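PDB 4HVT: post-proline cleaving enzyme from Rickettsia typhi, which probably acts as a serine-type oligopeptidase that cleaves peptide chains after proline. Local coordinates for residues I258-N263 with D270-D275. Sequence-based numbering, arbitrary orientation.
Sequences IFISAN and DNYILD
A beta hairpin of the N-terminal propeller domain is formed where strand 258-263 pairs antiparallel with strand 270-275. Ile258 with Leu274, Ile260 with Tyr272 and Ala262 with Asp270 are hydrogen-bonded pairs, each with two backbone bonds. Leu274 N gives a nearly straight one to Ile258 O (2.8 Å, 173° at the hydrogen). Ile260 O accepts from Tyr272 N at 2.9 Å and also meets Asn271 CA at 3.3 Å in a CA-H...O contact.

One face carries Phe259, Ser261, Asn271 and Ile273. The Ser261 hydroxyl donates to the Asn271 side chain, OG to OD1 2.9 Å, which ties together a non-hydrogen-bonded pair. Phe259 has CG anti to its backbone N (chi1 178°), and its ring reaches diagonally to Asn271. Phe259 CZ lies 3.6 Å from Asn271 CG, with ring and amide planes 39° apart.

The other face is mostly apolar. Ile260 has CG1 beside its backbone N, and the extended chain from there brings Ile260 CD1 to 3.7 Å from Leu274 CB. Ile260 CG2 touches Tyr272 CD1 at 4.2 Å. Asp270 is on this face too, and its OD2 is hydrogen-bonded to Tyr240 OH.

Strands 242-247 and 282-285 flank the hairpin, so the two segments are the inner strands of a four-stranded antiparallel sheet. Such a sheet is typical of one blade of the beta-propeller in prolyl oligopeptidases.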
loop_
_atom_site.group_PDB
_atom_site.type_symbol
_atom_site.label_atom_id
_atom_site.label_comp_id
_atom_site.label_asym_id
_atom_site.label_seq_id
_atom_site.Cartn_x
_atom_site.Cartn_y
_atom_site.Cartn_z
ATOM N N ILE A 258 -10.920 0.003 -23.089
ATOM C CA ILE A 258 -10.286 -0.694 -22.012
ATOM C C ILE A 258 -8.771 -0.610 -22.138
ATOM O O ILE A 258 -8.210 -0.850 -23.232
ATOM C CB ILE A 258 -10.757 -2.198 -21.997
ATOM C CG1 ILE A 258 -12.298 -2.319 -21.857
ATOM C CG2 ILE A 258 -9.985 -3.014 -20.958
ATOM C CD1 ILE A 258 -12.877 -1.885 -20.546
ATOM N N PHE A 259 -8.111 -0.266 -21.017
ATOM C CA PHE A 259 -6.670 -0.215 -20.933
ATOM C C PHE A 259 -6.202 -1.565 -20.459
ATOM O O PHE A 259 -6.517 -1.984 -19.358
ATOM C CB PHE A 259 -6.295 0.905 -19.951
ATOM C CG PHE A 259 -4.789 1.076 -19.708
ATOM C CD1 PHE A 259 -3.952 1.567 -20.702
ATOM C CD2 PHE A 259 -4.265 0.830 -18.491
ATOM C CE1 PHE A 259 -2.607 1.767 -20.490
ATOM C CE2 PHE A 259 -2.905 1.063 -18.260
ATOM C CZ PHE A 259 -2.075 1.509 -19.246
ATOM N N ILE A 260 -5.405 -2.216 -21.289
ATOM C CA ILE A 260 -4.800 -3.526 -20.937
ATOM C C ILE A 260 -3.356 -3.268 -20.653
ATOM O O ILE A 260 -2.677 -2.674 -21.481
ATOM C CB ILE A 260 -4.933 -4.499 -22.079
ATOM C CG1 ILE A 260 -6.443 -4.864 -22.227
ATOM C CG2 ILE A 260 -4.102 -5.730 -21.824
ATOM C CD1 ILE A 260 -6.675 -5.819 -23.362
ATOM N N SER A 261 -2.898 -3.681 -19.465
ATOM C CA SER A 261 -1.560 -3.397 -19.022
ATOM C C SER A 261 -0.845 -4.705 -18.619
ATOM O O SER A 261 -1.249 -5.374 -17.689
ATOM C CB SER A 261 -1.609 -2.374 -17.891
ATOM O OG SER A 261 -0.315 -2.005 -17.422
ATOM N N ALA A 262 0.201 -5.010 -19.376
ATOM C CA ALA A 262 1.046 -6.191 -19.165
ATOM C C ALA A 262 2.371 -5.725 -18.566
ATOM O O ALA A 262 3.184 -5.117 -19.220
ATOM C CB ALA A 262 1.291 -6.931 -20.459
ATOM N N ASN A 263 2.557 -6.055 -17.320
ATOM C CA ASN A 263 3.726 -5.621 -16.585
ATOM C C ASN A 263 4.810 -6.712 -16.819
ATOM O O ASN A 263 4.621 -7.873 -16.436
ATOM C CB ASN A 263 3.376 -5.454 -15.124
ATOM C CG ASN A 263 4.535 -4.861 -14.339
ATOM O OD1 ASN A 263 5.666 -5.259 -14.571
ATOM N ND2 ASN A 263 4.283 -3.918 -13.465
ATOM N N ASP A 270 4.066 -3.569 -21.538
ATOM C CA ASP A 270 3.389 -3.506 -22.820
ATOM C C ASP A 270 1.949 -3.131 -22.530
ATOM O O ASP A 270 1.278 -3.845 -21.836
ATOM C CB ASP A 270 3.328 -4.856 -23.530
ATOM C CG ASP A 270 4.663 -5.382 -23.916
ATOM O OD1 ASP A 270 5.586 -4.568 -24.198
ATOM O OD2 ASP A 270 4.736 -6.615 -24.011
ATOM N N ASN A 271 1.480 -2.022 -23.082
ATOM C CA ASN A 271 0.122 -1.550 -22.812
ATOM C C ASN A 271 -0.665 -1.458 -24.132
ATOM O O ASN A 271 -0.084 -1.231 -25.226
ATOM C CB ASN A 271 0.125 -0.163 -22.166
ATOM C CG ASN A 271 0.750 -0.136 -20.813
ATOM O OD1 ASN A 271 0.454 -0.954 -20.008
ATOM N ND2 ASN A 271 1.583 0.831 -20.564
ATOM N N TYR A 272 -1.967 -1.643 -24.045
ATOM C CA TYR A 272 -2.830 -1.677 -25.202
ATOM C C TYR A 272 -4.183 -0.987 -24.930
ATOM O O TYR A 272 -4.638 -0.902 -23.819
ATOM C CB TYR A 272 -3.193 -3.113 -25.618
ATOM C CG TYR A 272 -1.992 -4.021 -25.793
ATOM C CD1 TYR A 272 -1.324 -4.553 -24.708
ATOM C CD2 TYR A 272 -1.594 -4.363 -27.062
ATOM C CE1 TYR A 272 -0.235 -5.388 -24.904
ATOM C CE2 TYR A 272 -0.500 -5.183 -27.249
ATOM C CZ TYR A 272 0.157 -5.663 -26.138
ATOM O OH TYR A 272 1.266 -6.514 -26.332
ATOM N N ILE A 273 -4.797 -0.539 -26.006
ATOM C CA ILE A 273 -6.187 -0.185 -25.954
ATOM C C ILE A 273 -6.981 -1.307 -26.559
ATOM O O ILE A 273 -6.740 -1.679 -27.711
ATOM C CB ILE A 273 -6.505 1.111 -26.753
ATOM C CG1 ILE A 273 -5.698 2.286 -26.179
ATOM C CG2 ILE A 273 -7.991 1.483 -26.673
ATOM C CD1 ILE A 273 -5.908 3.558 -26.949
ATOM N N LEU A 274 -7.943 -1.815 -25.807
ATOM C CA LEU A 274 -8.943 -2.788 -26.319
ATOM C C LEU A 274 -10.224 -1.991 -26.517
ATOM O O LEU A 274 -10.797 -1.405 -25.566
ATOM C CB LEU A 274 -9.195 -3.910 -25.355
ATOM C CG LEU A 274 -10.293 -4.877 -25.717
ATOM C CD1 LEU A 274 -9.902 -5.829 -26.834
ATOM C CD2 LEU A 274 -10.676 -5.657 -24.505
ATOM N N ASP A 275 -10.673 -1.917 -27.763
ATOM C CA ASP A 275 -11.867 -1.162 -28.087
ATOM C C ASP A 275 -12.993 -2.187 -28.268
ATOM O O ASP A 275 -12.833 -3.136 -29.110
ATOM C CB ASP A 275 -11.613 -0.398 -29.392
ATOM C CG ASP A 275 -12.523 0.738 -29.602
ATOM O OD1 ASP A 275 -13.664 0.648 -29.142
ATOM O OD2 ASP A 275 -12.125 1.686 -30.352
#